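Local coordinates for protein pleckstrin homology domain-containing family A member 8 (Homo sapiens, PDB 5KDI) that binds simple glycosphingolipids in the all-helical GLTP fold of its C-terminal domain and probably transfers them between membranes, at residues T2-M7 / R180-Y185; T9-I14 / E25-S30; F106-L111 / L184-M189. The protein carries 2 engineered substitutions. All blocks are in the same frame, centred on the assembly; numbering follows the deposited sequence. Where two conformers were deposited one is given.

Contact 1: residues T2-M7 / R180-Y185; sequences TFFSTM and RDLSLY. With 6S8 ((~{Z})-~{N}-[(~{E},2~{S},3~{R})-1-[(2~{R},3~{R},4~{S},5~{R},6~{R})-6-(hydroxymethyl)-3,4,5-tris(oxidanyl)oxan-2-yl]oxy-3-oxidanyl-octadec-4-en-2-yl]octadec-9-enamide), chain C.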
loop_
_atom_site.group_PDB
_atom_site.type_symbol
_atom_site.label_atom_id
_atom_site.label_comp_id
_atom_site.label_asym_id
_atom_site.label_seq_id
_atom_site.Cartn_x
_atom_site.Cartn_y
_atom_site.Cartn_z
ATOM N N THR A 2 17.185 -1.956 5.973
ATOM C CA THR A 2 16.419 -2.752 5.061
ATOM C C THR A 2 15.633 -1.828 4.114
ATOM O O THR A 2 15.588 -0.603 4.314
ATOM C CB THR A 2 15.424 -3.711 5.719
ATOM O OG1 THR A 2 14.303 -2.942 6.111
ATOM C CG2 THR A 2 16.020 -4.569 6.929
ATOM N N PHE A 3 15.007 -2.426 3.087
ATOM C CA PHE A 3 14.130 -1.680 2.236
ATOM C C PHE A 3 13.193 -0.758 3.045
ATOM O O PHE A 3 12.888 0.395 2.630
ATOM C CB PHE A 3 13.263 -2.658 1.412
ATOM C CG PHE A 3 12.014 -2.038 0.795
ATOM C CD1 PHE A 3 12.103 -1.267 -0.353
ATOM C CD2 PHE A 3 10.762 -2.130 1.410
ATOM C CE1 PHE A 3 11.011 -0.640 -0.922
ATOM C CE2 PHE A 3 9.628 -1.513 0.845
ATOM C CZ PHE A 3 9.760 -0.768 -0.329
ATOM N N PHE A 4 12.659 -1.292 4.164
ATOM C CA PHE A 4 11.623 -0.607 4.919
ATOM C C PHE A 4 12.067 0.613 5.660
ATOM O O PHE A 4 11.185 1.402 6.092
ATOM C CB PHE A 4 10.954 -1.591 5.877
ATOM C CG PHE A 4 10.289 -2.730 5.204
ATOM C CD1 PHE A 4 9.096 -2.540 4.542
ATOM C CD2 PHE A 4 10.882 -3.977 5.175
ATOM C CE1 PHE A 4 8.486 -3.586 3.868
ATOM C CE2 PHE A 4 10.274 -5.027 4.524
ATOM C CZ PHE A 4 9.082 -4.834 3.865
ATOM N N SER A 5 13.373 0.903 5.632
ATOM C CA SER A 5 13.894 2.131 6.202
ATOM C C SER A 5 14.654 2.986 5.225
ATOM O O SER A 5 15.310 3.954 5.602
ATOM C CB SER A 5 14.720 1.843 7.467
ATOM O OG SER A 5 15.732 0.870 7.265
ATOM N N THR A 6 14.509 2.676 3.939
ATOM C CA THR A 6 15.152 3.465 2.910
ATOM C C THR A 6 14.448 4.794 2.767
ATOM O O THR A 6 13.246 4.930 3.066
ATOM C CB THR A 6 15.254 2.677 1.580
ATOM O OG1 THR A 6 13.915 2.262 1.147
ATOM C CG2 THR A 6 16.264 1.498 1.721
ATOM N N MET A 7 15.138 5.816 2.248
ATOM C CA MET A 7 14.548 7.167 2.158
ATOM C C MET A 7 13.209 7.140 1.355
ATOM O O MET A 7 13.104 6.466 0.286
ATOM C CB MET A 7 15.551 8.047 1.407
ATOM C CG MET A 7 15.186 9.527 1.311
ATOM S SD MET A 7 14.602 10.346 2.826
ATOM C CE MET A 7 16.070 11.257 3.298
ATOM N N ARG A 180 12.972 -4.667 13.333
ATOM C CA ARG A 180 13.027 -3.248 13.737
ATOM C C ARG A 180 12.241 -2.424 12.796
ATOM O O ARG A 180 11.367 -1.638 13.227
ATOM C CB ARG A 180 14.495 -2.770 13.774
ATOM C CG ARG A 180 14.769 -1.286 14.003
ATOM C CD ARG A 180 16.133 -0.799 13.592
ATOM N NE ARG A 180 16.312 -0.947 12.140
ATOM C CZ ARG A 180 17.331 -1.516 11.510
ATOM N NH1 ARG A 180 18.353 -2.037 12.195
ATOM N NH2 ARG A 180 17.295 -1.576 10.176
ATOM N N ASP A 181 12.482 -2.579 11.500
ATOM C CA ASP A 181 11.876 -1.687 10.533
ATOM C C ASP A 181 10.389 -1.937 10.353
ATOM O O ASP A 181 9.597 -0.971 10.219
ATOM C CB ASP A 181 12.617 -1.797 9.204
ATOM C CG ASP A 181 14.004 -1.205 9.254
ATOM O OD1 ASP A 181 14.325 -0.492 10.253
ATOM O OD2 ASP A 181 14.775 -1.452 8.281
ATOM N N LEU A 182 9.984 -3.216 10.283
ATOM C CA LEU A 182 8.549 -3.548 10.195
ATOM C C LEU A 182 7.776 -3.180 11.427
ATOM O O LEU A 182 6.580 -2.806 11.338
ATOM C CB LEU A 182 8.331 -5.025 9.848
ATOM C CG LEU A 182 8.639 -5.420 8.398
ATOM C CD1 LEU A 182 8.573 -6.935 8.220
ATOM C CD2 LEU A 182 7.807 -4.587 7.415
ATOM N N SER A 183 8.430 -3.214 12.588
ATOM C CA SER A 183 7.774 -2.799 13.849
ATOM C C SER A 183 7.450 -1.320 13.925
ATOM O O SER A 183 6.625 -0.907 14.751
ATOM C CB SER A 183 8.641 -3.205 15.035
ATOM O OG SER A 183 8.650 -4.573 15.190
ATOM N N LEU A 184 8.062 -0.510 13.042
ATOM C CA LEU A 184 7.671 0.889 12.851
ATOM C C LEU A 184 6.728 1.054 11.624
ATOM O O LEU A 184 5.734 1.761 11.715
ATOM C CB LEU A 184 8.948 1.726 12.596
ATOM C CG LEU A 184 9.834 1.923 13.800
ATOM C CD1 LEU A 184 11.183 2.448 13.308
ATOM C CD2 LEU A 184 9.124 2.871 14.784
ATOM N N TYR A 185 7.093 0.403 10.523
ATOM C CA TYR A 185 6.369 0.528 9.253
ATOM C C TYR A 185 4.890 0.162 9.373
ATOM O O TYR A 185 3.988 0.895 8.968
ATOM C CB TYR A 185 7.056 -0.349 8.202
ATOM C CG TYR A 185 6.605 -0.232 6.770
ATOM C CD1 TYR A 185 7.163 0.709 5.902
ATOM C CD2 TYR A 185 5.675 -1.104 6.257
ATOM C CE1 TYR A 185 6.811 0.728 4.552
ATOM C CE2 TYR A 185 5.343 -1.103 4.940
ATOM C CZ TYR A 185 5.876 -0.177 4.102
ATOM O OH TYR A 185 5.526 -0.251 2.767
HETATM C C1 6S8 C . -9.610 -2.693 -9.039
HETATM C C2 6S8 C . -8.654 -3.800 -8.656
HETATM N N2 6S8 C . -7.618 -3.245 -7.796
HETATM C C3 6S8 C . -8.014 -4.403 -9.939
HETATM O O3 6S8 C . -9.101 -4.861 -10.770
HETATM C C4 6S8 C . -7.105 -5.519 -9.575
HETATM C C5 6S8 C . -5.806 -5.472 -9.878
HETATM C C6 6S8 C . -4.790 -6.540 -9.582
HETATM C C7 6S8 C . -5.234 -7.742 -8.787
HETATM C C8 6S8 C . -4.203 -8.784 -9.123
HETATM C C9 6S8 C . -4.091 -9.686 -7.949
HETATM C C10 6S8 C . -3.243 -9.016 -6.900
HETATM C C11 6S8 C . -1.947 -9.814 -6.657
HETATM C C12 6S8 C . -1.457 -9.528 -5.249
HETATM C C13 6S8 C . 0.000 -9.108 -5.124
HETATM C C14 6S8 C . 1.021 -10.228 -5.237
HETATM C C15 6S8 C . 2.246 -9.967 -4.346
HETATM C C16 6S8 C . 3.624 -10.123 -4.963
HETATM C C17 6S8 C . 4.637 -11.071 -4.302
HETATM C C18 6S8 C . 5.144 -10.678 -2.922
HETATM C C1A 6S8 C . -9.533 -0.339 -9.531
HETATM O O1A 6S8 C . -8.956 -1.616 -9.708
HETATM C C2A 6S8 C . -8.492 0.721 -9.764
HETATM O O2A 6S8 C . -7.450 0.553 -8.784
HETATM C C3A 6S8 C . -9.103 2.121 -9.776
HETATM O O3A 6S8 C . -8.117 3.057 -10.150
HETATM C C4A 6S8 C . -10.282 2.151 -10.729
HETATM O O4A 6S8 C . -9.846 2.158 -12.086
HETATM O O5A 6S8 C . -13.174 -0.204 -11.202
HETATM C C5M 6S8 C . -11.240 1.017 -10.415
HETATM C C6A 6S8 C . -12.403 1.004 -11.372
HETATM O O6A 6S8 C . -10.539 -0.226 -10.514
HETATM C CAA 6S8 C . -7.345 -3.723 -6.592
HETATM O OAA 6S8 C . -7.982 -4.607 -6.024
HETATM C CAB 6S8 C . -6.197 -3.039 -5.912
HETATM C CAC 6S8 C . -5.056 -3.934 -6.478
HETATM C CAD 6S8 C . -4.237 -4.430 -5.367
HETATM C CAE 6S8 C . -2.863 -3.864 -5.587
HETATM C CAF 6S8 C . -2.028 -4.382 -4.426
HETATM C CAG 6S8 C . -1.222 -3.237 -3.784
HETATM C CAH 6S8 C . 0.176 -3.712 -3.374
HETATM C CAI 6S8 C . -0.004 -4.674 -2.236
HETATM C CAJ 6S8 C . 0.721 -5.785 -2.077
HETATM C CAK 6S8 C . 1.836 -6.221 -2.973
HETATM C CAL 6S8 C . 2.608 -7.139 -2.017
HETATM C CAM 6S8 C . 4.059 -7.359 -2.391
HETATM C CAN 6S8 C . 4.793 -6.052 -2.439
HETATM C CAO 6S8 C . 6.252 -6.274 -2.114
HETATM C CAP 6S8 C . 6.556 -6.080 -0.655
HETATM C CAQ 6S8 C . 7.714 -5.157 -0.451
HETATM C CAR 6S8 C . 7.443 -4.383 0.776
HETATM O O HOH W 1 10.698 1.429 8.960
#

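Contact 2: residues T9-I14 / E25-S30; sequences TSFSDI and EAFLAS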
loop_
_atom_site.group_PDB
_atom_site.type_symbol
_atom_site.label_atom_id
_atom_site.label_comp_id
_atom_site.label_asym_id
_atom_site.label_seq_id
_atom_site.Cartn_x
_atom_site.Cartn_y
_atom_site.Cartn_z
ATOM N N THR A 9 10.538 5.640 1.930
ATOM C CA THR A 9 9.787 4.409 1.946
ATOM C C THR A 9 8.823 4.297 3.099
ATOM O O THR A 9 7.623 3.957 2.907
ATOM C CB THR A 9 10.705 3.198 1.903
ATOM O OG1 THR A 9 11.472 3.237 0.684
ATOM C CG2 THR A 9 9.986 1.892 2.066
ATOM N N SER A 10 9.282 4.545 4.317
ATOM C CA SER A 10 8.447 4.179 5.449
ATOM C C SER A 10 7.302 5.156 5.793
ATOM O O SER A 10 7.471 6.369 5.979
ATOM C CB SER A 10 9.281 3.983 6.715
ATOM O OG SER A 10 8.466 3.382 7.696
ATOM N N PHE A 11 6.153 4.554 5.993
ATOM C CA PHE A 11 5.044 5.275 6.562
ATOM C C PHE A 11 5.342 5.912 7.952
ATOM O O PHE A 11 4.785 6.929 8.333
ATOM C CB PHE A 11 3.830 4.369 6.665
ATOM C CG PHE A 11 3.282 3.943 5.344
ATOM C CD1 PHE A 11 2.389 4.746 4.693
ATOM C CD2 PHE A 11 3.758 2.774 4.724
ATOM C CE1 PHE A 11 1.909 4.385 3.421
ATOM C CE2 PHE A 11 3.272 2.410 3.496
ATOM C CZ PHE A 11 2.366 3.235 2.839
ATOM N N SER A 12 6.301 5.326 8.679
ATOM C CA SER A 12 6.740 5.771 9.985
ATOM C C SER A 12 7.511 7.082 9.967
ATOM O O SER A 12 7.707 7.662 11.037
ATOM C CB SER A 12 7.484 4.676 10.709
ATOM O OG SER A 12 8.751 4.361 10.183
ATOM N N ASP A 13 7.946 7.528 8.786
ATOM C CA ASP A 13 8.678 8.782 8.663
ATOM C C ASP A 13 7.755 9.917 8.164
ATOM O O ASP A 13 8.208 11.010 7.914
ATOM C CB ASP A 13 9.904 8.615 7.761
ATOM C CG ASP A 13 11.043 7.873 8.421
ATOM O OD1 ASP A 13 11.094 7.861 9.641
ATOM O OD2 ASP A 13 11.857 7.242 7.666
ATOM N N ILE A 14 6.452 9.619 8.065
ATOM C CA ILE A 14 5.457 10.593 7.727
ATOM C C ILE A 14 4.842 11.171 9.009
ATOM O O ILE A 14 4.223 10.438 9.823
ATOM C CB ILE A 14 4.343 10.002 6.846
ATOM C CG1 ILE A 14 4.886 9.309 5.599
ATOM C CG2 ILE A 14 3.344 11.080 6.508
ATOM C CD1 ILE A 14 3.813 8.713 4.728
ATOM N N GLU A 25 2.184 14.205 -0.683
ATOM C CA GLU A 25 3.354 13.697 -1.428
ATOM C C GLU A 25 4.022 12.558 -0.707
ATOM O O GLU A 25 4.388 11.554 -1.316
ATOM C CB GLU A 25 4.394 14.766 -1.790
ATOM C CG GLU A 25 3.900 15.996 -2.529
ATOM C CD GLU A 25 5.091 16.913 -3.011
ATOM O OE1 GLU A 25 6.298 16.497 -2.940
ATOM O OE2 GLU A 25 4.818 18.087 -3.413
ATOM N N ALA A 26 4.239 12.706 0.592
ATOM C CA ALA A 26 4.921 11.657 1.350
ATOM C C ALA A 26 4.152 10.338 1.348
ATOM O O ALA A 26 4.732 9.259 1.207
ATOM C CB ALA A 26 5.246 12.119 2.773
ATOM N N PHE A 27 2.841 10.412 1.511
ATOM C CA PHE A 27 2.010 9.228 1.443
ATOM C C PHE A 27 2.150 8.524 0.102
ATOM O O PHE A 27 2.292 7.307 0.042
ATOM C CB PHE A 27 0.563 9.575 1.813
ATOM C CG PHE A 27 -0.329 8.361 1.856
ATOM C CD1 PHE A 27 -0.472 7.673 3.053
ATOM C CD2 PHE A 27 -1.015 7.927 0.761
ATOM C CE1 PHE A 27 -1.273 6.577 3.139
ATOM C CE2 PHE A 27 -1.873 6.820 0.846
ATOM C CZ PHE A 27 -1.974 6.160 2.027
ATOM N N LEU A 28 2.032 9.287 -0.991
ATOM C CA LEU A 28 2.080 8.706 -2.322
ATOM C C LEU A 28 3.472 8.091 -2.572
ATOM O O LEU A 28 3.602 7.071 -3.258
ATOM C CB LEU A 28 1.681 9.700 -3.368
ATOM C CG LEU A 28 0.203 10.174 -3.312
ATOM C CD1 LEU A 28 -0.012 11.207 -4.413
ATOM C CD2 LEU A 28 -0.765 9.012 -3.483
ATOM N N ALA A 29 4.514 8.719 -2.023
ATOM C CA ALA A 29 5.889 8.163 -2.171
ATOM C C ALA A 29 6.038 6.836 -1.472
ATOM O O ALA A 29 6.686 5.909 -1.993
ATOM C CB ALA A 29 6.953 9.167 -1.681
ATOM N N SER A 30 5.398 6.725 -0.327
ATOM C CA SER A 30 5.420 5.446 0.412
ATOM C C SER A 30 4.671 4.362 -0.377
ATOM O O SER A 30 5.069 3.166 -0.380
ATOM C CB SER A 30 4.874 5.614 1.833
ATOM O OG SER A 30 5.824 6.375 2.604
HETATM O O HOH W 2 6.518 1.824 1.379
#

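Contact 3: residues F106-L111 / L184-M189; sequences FLKGFL and LYLPAM. With 6S8 ((~{Z})-~{N}-[(~{E},2~{S},3~{R})-1-[(2~{R},3~{R},4~{S},5~{R},6~{R})-6-(hydroxymethyl)-3,4,5-tris(oxidanyl)oxan-2-yl]oxy-3-oxidanyl-octadec-4-en-2-yl]octadec-9-enamide), chain C.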
loop_
_atom_site.group_PDB
_atom_site.type_symbol
_atom_site.label_atom_id
_atom_site.label_comp_id
_atom_site.label_asym_id
_atom_site.label_seq_id
_atom_site.Cartn_x
_atom_site.Cartn_y
_atom_site.Cartn_z
ATOM N N PHE A 106 -4.090 -4.970 2.431
ATOM C CA PHE A 106 -3.528 -6.236 1.983
ATOM C C PHE A 106 -2.010 -6.330 2.259
ATOM O O PHE A 106 -1.522 -7.297 2.897
ATOM C CB PHE A 106 -3.868 -6.525 0.531
ATOM C CG PHE A 106 -3.139 -7.710 -0.053
ATOM C CD1 PHE A 106 -3.374 -8.993 0.383
ATOM C CD2 PHE A 106 -2.181 -7.529 -0.995
ATOM C CE1 PHE A 106 -2.692 -10.094 -0.172
ATOM C CE2 PHE A 106 -1.518 -8.599 -1.544
ATOM C CZ PHE A 106 -1.751 -9.883 -1.124
ATOM N N LEU A 107 -1.264 -5.294 1.844
ATOM C CA LEU A 107 0.163 -5.251 2.088
ATOM C C LEU A 107 0.484 -5.377 3.605
ATOM O O LEU A 107 1.376 -6.117 4.005
ATOM C CB LEU A 107 0.713 -3.900 1.524
ATOM C CG LEU A 107 2.191 -3.659 1.834
ATOM C CD1 LEU A 107 3.111 -4.725 1.173
ATOM C CD2 LEU A 107 2.507 -2.241 1.388
ATOM N N LYS A 108 -0.254 -4.629 4.420
ATOM C CA LYS A 108 -0.072 -4.637 5.873
ATOM C C LYS A 108 -0.288 -6.082 6.401
ATOM O O LYS A 108 0.492 -6.589 7.205
ATOM C CB LYS A 108 -0.960 -3.633 6.574
ATOM C CG LYS A 108 -0.612 -3.327 7.989
ATOM C CD LYS A 108 -1.419 -2.267 8.642
ATOM C CE LYS A 108 -2.781 -2.758 8.989
ATOM N NZ LYS A 108 -2.739 -3.577 10.258
ATOM N N GLY A 109 -1.372 -6.737 5.919
ATOM C CA GLY A 109 -1.696 -8.090 6.369
ATOM C C GLY A 109 -0.586 -9.064 6.003
ATOM O O GLY A 109 -0.197 -9.907 6.796
ATOM N N PHE A 110 -0.119 -8.992 4.759
ATOM C CA PHE A 110 0.907 -9.871 4.268
ATOM C C PHE A 110 2.226 -9.656 5.053
ATOM O O PHE A 110 2.835 -10.604 5.514
ATOM C CB PHE A 110 1.152 -9.533 2.795
ATOM C CG PHE A 110 2.430 -10.139 2.242
ATOM C CD1 PHE A 110 2.698 -11.548 2.230
ATOM C CD2 PHE A 110 3.414 -9.317 1.722
ATOM C CE1 PHE A 110 3.893 -12.036 1.744
ATOM C CE2 PHE A 110 4.592 -9.805 1.224
ATOM C CZ PHE A 110 4.849 -11.163 1.212
ATOM N N LEU A 111 2.618 -8.409 5.259
ATOM C CA LEU A 111 3.875 -8.136 5.943
ATOM C C LEU A 111 3.807 -8.469 7.428
ATOM O O LEU A 111 4.811 -8.864 8.017
ATOM C CB LEU A 111 4.315 -6.693 5.741
ATOM C CG LEU A 111 4.742 -6.297 4.341
ATOM C CD1 LEU A 111 5.019 -4.775 4.304
ATOM C CD2 LEU A 111 5.988 -7.066 3.886
ATOM N N LEU A 184 8.062 -0.510 13.042
ATOM C CA LEU A 184 7.671 0.889 12.851
ATOM C C LEU A 184 6.728 1.054 11.624
ATOM O O LEU A 184 5.734 1.761 11.715
ATOM C CB LEU A 184 8.948 1.726 12.596
ATOM C CG LEU A 184 9.834 1.923 13.800
ATOM C CD1 LEU A 184 11.183 2.448 13.308
ATOM C CD2 LEU A 184 9.124 2.871 14.784
ATOM N N TYR A 185 7.093 0.403 10.523
ATOM C CA TYR A 185 6.369 0.528 9.253
ATOM C C TYR A 185 4.890 0.162 9.373
ATOM O O TYR A 185 3.988 0.895 8.968
ATOM C CB TYR A 185 7.056 -0.349 8.202
ATOM C CG TYR A 185 6.605 -0.232 6.770
ATOM C CD1 TYR A 185 7.163 0.709 5.902
ATOM C CD2 TYR A 185 5.675 -1.104 6.257
ATOM C CE1 TYR A 185 6.811 0.728 4.552
ATOM C CE2 TYR A 185 5.343 -1.103 4.940
ATOM C CZ TYR A 185 5.876 -0.177 4.102
ATOM O OH TYR A 185 5.526 -0.251 2.767
ATOM N N LEU A 186 4.639 -0.972 10.005
ATOM C CA LEU A 186 3.282 -1.503 10.100
ATOM C C LEU A 186 2.335 -0.693 10.992
ATOM O O LEU A 186 1.273 -0.333 10.545
ATOM C CB LEU A 186 3.301 -2.978 10.399
ATOM C CG LEU A 186 4.039 -3.869 9.396
ATOM C CD1 LEU A 186 4.161 -5.267 9.965
ATOM C CD2 LEU A 186 3.400 -3.894 8.003
ATOM N N PRO A 187 2.721 -0.348 12.240
ATOM C CA PRO A 187 1.794 0.461 13.042
ATOM C C PRO A 187 1.610 1.842 12.478
ATOM O O PRO A 187 0.529 2.458 12.628
ATOM C CB PRO A 187 2.412 0.495 14.401
ATOM C CG PRO A 187 3.782 0.117 14.234
ATOM C CD PRO A 187 3.885 -0.793 13.034
ATOM N N ALA A 188 2.641 2.391 11.825
ATOM C CA ALA A 188 2.480 3.717 11.188
ATOM C C ALA A 188 1.458 3.620 10.067
ATOM O O ALA A 188 0.572 4.452 9.974
ATOM C CB ALA A 188 3.830 4.231 10.630
ATOM N N MET A 189 1.561 2.595 9.238
ATOM C CA MET A 189 0.592 2.368 8.176
ATOM C C MET A 189 -0.818 2.188 8.746
ATOM O O MET A 189 -1.806 2.786 8.277
ATOM C CB MET A 189 0.975 1.200 7.262
ATOM C CG MET A 189 0.254 1.304 5.949
ATOM S SD MET A 189 0.150 -0.306 5.137
ATOM C CE MET A 189 1.804 -0.909 5.290
HETATM C C1 6S8 C . -9.610 -2.693 -9.039
HETATM C C2 6S8 C . -8.654 -3.800 -8.656
HETATM N N2 6S8 C . -7.618 -3.245 -7.796
HETATM C C3 6S8 C . -8.014 -4.403 -9.939
HETATM O O3 6S8 C . -9.101 -4.861 -10.770
HETATM C C4 6S8 C . -7.105 -5.519 -9.575
HETATM C C5 6S8 C . -5.806 -5.472 -9.878
HETATM C C6 6S8 C . -4.790 -6.540 -9.582
HETATM C C7 6S8 C . -5.234 -7.742 -8.787
HETATM C C8 6S8 C . -4.203 -8.784 -9.123
HETATM C C9 6S8 C . -4.091 -9.686 -7.949
HETATM C C10 6S8 C . -3.243 -9.016 -6.900
HETATM C C11 6S8 C . -1.947 -9.814 -6.657
HETATM C C12 6S8 C . -1.457 -9.528 -5.249
HETATM C C13 6S8 C . 0.000 -9.108 -5.124
HETATM C C14 6S8 C . 1.021 -10.228 -5.237
HETATM C C15 6S8 C . 2.246 -9.967 -4.346
HETATM C C16 6S8 C . 3.624 -10.123 -4.963
HETATM C C17 6S8 C . 4.637 -11.071 -4.302
HETATM C C18 6S8 C . 5.144 -10.678 -2.922
HETATM C C1A 6S8 C . -9.533 -0.339 -9.531
HETATM O O1A 6S8 C . -8.956 -1.616 -9.708
HETATM C C2A 6S8 C . -8.492 0.721 -9.764
HETATM O O2A 6S8 C . -7.450 0.553 -8.784
HETATM C C3A 6S8 C . -9.103 2.121 -9.776
HETATM O O3A 6S8 C . -8.117 3.057 -10.150
HETATM C C4A 6S8 C . -10.282 2.151 -10.729
HETATM O O4A 6S8 C . -9.846 2.158 -12.086
HETATM O O5A 6S8 C . -13.174 -0.204 -11.202
HETATM C C5M 6S8 C . -11.240 1.017 -10.415
HETATM C C6A 6S8 C . -12.403 1.004 -11.372
HETATM O O6A 6S8 C . -10.539 -0.226 -10.514
HETATM C CAA 6S8 C . -7.345 -3.723 -6.592
HETATM O OAA 6S8 C . -7.982 -4.607 -6.024
HETATM C CAB 6S8 C . -6.197 -3.039 -5.912
HETATM C CAC 6S8 C . -5.056 -3.934 -6.478
HETATM C CAD 6S8 C . -4.237 -4.430 -5.367
HETATM C CAE 6S8 C . -2.863 -3.864 -5.587
HETATM C CAF 6S8 C . -2.028 -4.382 -4.426
HETATM C CAG 6S8 C . -1.222 -3.237 -3.784
HETATM C CAH 6S8 C . 0.176 -3.712 -3.374
HETATM C CAI 6S8 C . -0.004 -4.674 -2.236
HETATM C CAJ 6S8 C . 0.721 -5.785 -2.077
HETATM C CAK 6S8 C . 1.836 -6.221 -2.973
HETATM C CAL 6S8 C . 2.608 -7.139 -2.017
HETATM C CAM 6S8 C . 4.059 -7.359 -2.391
HETATM C CAN 6S8 C . 4.793 -6.052 -2.439
HETATM C CAO 6S8 C . 6.252 -6.274 -2.114
HETATM C CAP 6S8 C . 6.556 -6.080 -0.655
HETATM C CAQ 6S8 C . 7.714 -5.157 -0.451
HETATM C CAR 6S8 C . 7.443 -4.383 0.776
#

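Contact 1: residues T2-M7 / R180-Y185
Phe4 and Asp181 mark the closest backbone approach, their CA atoms 5.7 Å apart, where a short 3-10 turn at Phe3-Phe4 within the N-terminal loop lies against helix 172-202. The turn is tied by the backbone bonds Ser5 N to Thr2 O and Thr6 N to Phe3 O, and Thr2 OG1 closes an ST turn by accepting from Phe4 N at 3.0 Å. A water bridges the backbones by donating to both Phe4 O and Asp181 O.

The polar grip centres on one carboxylate oxygen. Thr2 OG1 donates to Asp181 OD2 over 2.7 Å, meeting its anti lone pair, while Ser5 OG donates to the same atom at an equal distance from well above the carboxylate plane. Arg180 folds its chain at chi3 (64°) and grips the carboxylate in a side-on salt bridge, NE to OD1 and NH2 to OD2. Three donors thus converge on OD2, which probably stabilises the negative charge of Asp181 and limits its rotation.

Within the GLTP fold, these bonds hold the N-terminal loop against helix 172-202, beside the far, apolar end of the glycolipid pocket, to which Phe3 and Phe4 belong. The terminal acyl carbon CAR of the bound lipid comes within 3.4 Å of Phe4 CE1 and also touches the Phe3 ring.

The Phe4 ring is sandwiched. Leu182 CD2 stands almost exactly on the ring normal, 3.5 Å from the centroid, in a CH-pi contact, and Phe3 CD2 lies over the opposite face toward the rim. The Phe4 edge, led by CD1, points into the centre of the Tyr185 face in a T-shaped pair with planes at 67°.

Contact 2: residues T9-I14 / E25-S30
Ser30 places its CB 3.7 Å from the centroid of the Phe11 ring, 16° off the normal, so a CH-pi contact covers one face of that ring, displaced toward the rim at CE1 and CZ. Phe11 reaches this position with CG anti to its carbonyl carbon (chi1 -66°), although its CB does not itself point at helix 24-32. The same CE1 atom leads the ring edge toward Phe27, 3.9 Å from Phe27 CE1. With centroids 5.8 Å apart and planes at 68°, the two phenylalanines form an offset edge-to-face pair.

The loop carrying Phe11 makes a 3-10 turn over residues 11-13 and packs along the first helix of the GLTP fold, so that Phe11 becomes a wedge between helices: Leu104 of helix 93-115 touches both rings, and Tyr185 of helix 172-202 pairs edge-to-face with Phe11.

Farther along the loop, Ile14 extends its CG1-CD1 branch over the helix surface. CG1 rests 4.0 Å from the methyl of Ala26, while CD1 goes on to the Ala26 carbonyl oxygen and Ser30 OG, both at 3.7 Å. The apolar tip therefore lies against a turn of helix backbone as well as its side chains.

At the other end, where the CA atoms of Thr9 and Ser30 approach to 4.7 Å, a water donates to Thr9 O and to Ser30 O, the latter at 2.6 Å. Ser30 OG sits 3.0 Å from Thr9 O and makes a weak hydrogen bond with Asn8 O; the Thr9 hydroxyl instead bonds to Thr6 OG1.

Contact 3: residues F106-L111 / L184-M189
Leu111 and Leu107 of helix 93-115 meet Tyr185, Leu186 and Met189 of helix 172-202 in a helix-helix interface of the all-helical GLTP fold. The local axes run roughly antiparallel, at 146° between their N-to-C directions, and approach to 10.3 Å at the closest, a spacing bridged by side chains. No hydrogen bond crosses it.

In the first shell, Leu111 makes two apolar contacts with different atoms: CB lies 3.7 Å from Leu186 CD2, and CD1 comes as near to Tyr185 CE2. Leu107 sends its CD2 branch across at about a right angle to both neighbours, toward the Tyr185 hydroxyl oxygen and toward Met189 CE at 4.2 Å. Lys108 contributes its aliphatic part, with CB 3.8 Å from Met189 SD and CG beside Leu186 CD2. Met189 is extended through chi2, and its bend at chi3 (-47°) carries CE past Lys108 CB toward Leu107 CD2; its contacts hold for one of two modelled conformers and are to that extent doubtful.

Around these groups, Thr112, the next residue of helix 93-115, and Lys115, a turn farther on, touch Leu186, and Leu104 touches Met189. Phe4 from the N-terminal loop packs on Leu111. Helix 172-202 is kinked at Pro187, whose nitrogen makes no bond to the preceding turn.

On its other flank, segment 106-111 lines the lipid pocket. Phe106 CD2 lies 3.6 Å from CAJ of the acyl chain, and its CE2 also approaches C12 of the sphingoid chain. Helix 121-131 backs the Phe106 ring through Leu125 and Ala128. Leu107 serves both sides: while CD2 faces helix 172-202, its CB stands 3.9 Å from acyl carbon CAI, and CD1 touches CAL and CAP of the same chain.

From the N terminus, contact 1 opens first: residues 2-7 pair with 180-185, closing a loop of 172 intervening residues and fastening the start of the chain to helix 172-202. Contact 2 lies wholly within that span, a local closure of ten residues that lays the 9-14 part of the N-terminal loop on helix 24-32. Contact 3 opens only after contact 2 has closed; it ties helix 93-115 to helix 172-202 and finishes on the same stretch as contact 1, sharing Leu184 and Tyr185. Ser10 packs on Tyr185 and Ala188 on Ser12, joining contact 2 to the others, while contacts 1 and 3 both touch the bound glycolipid.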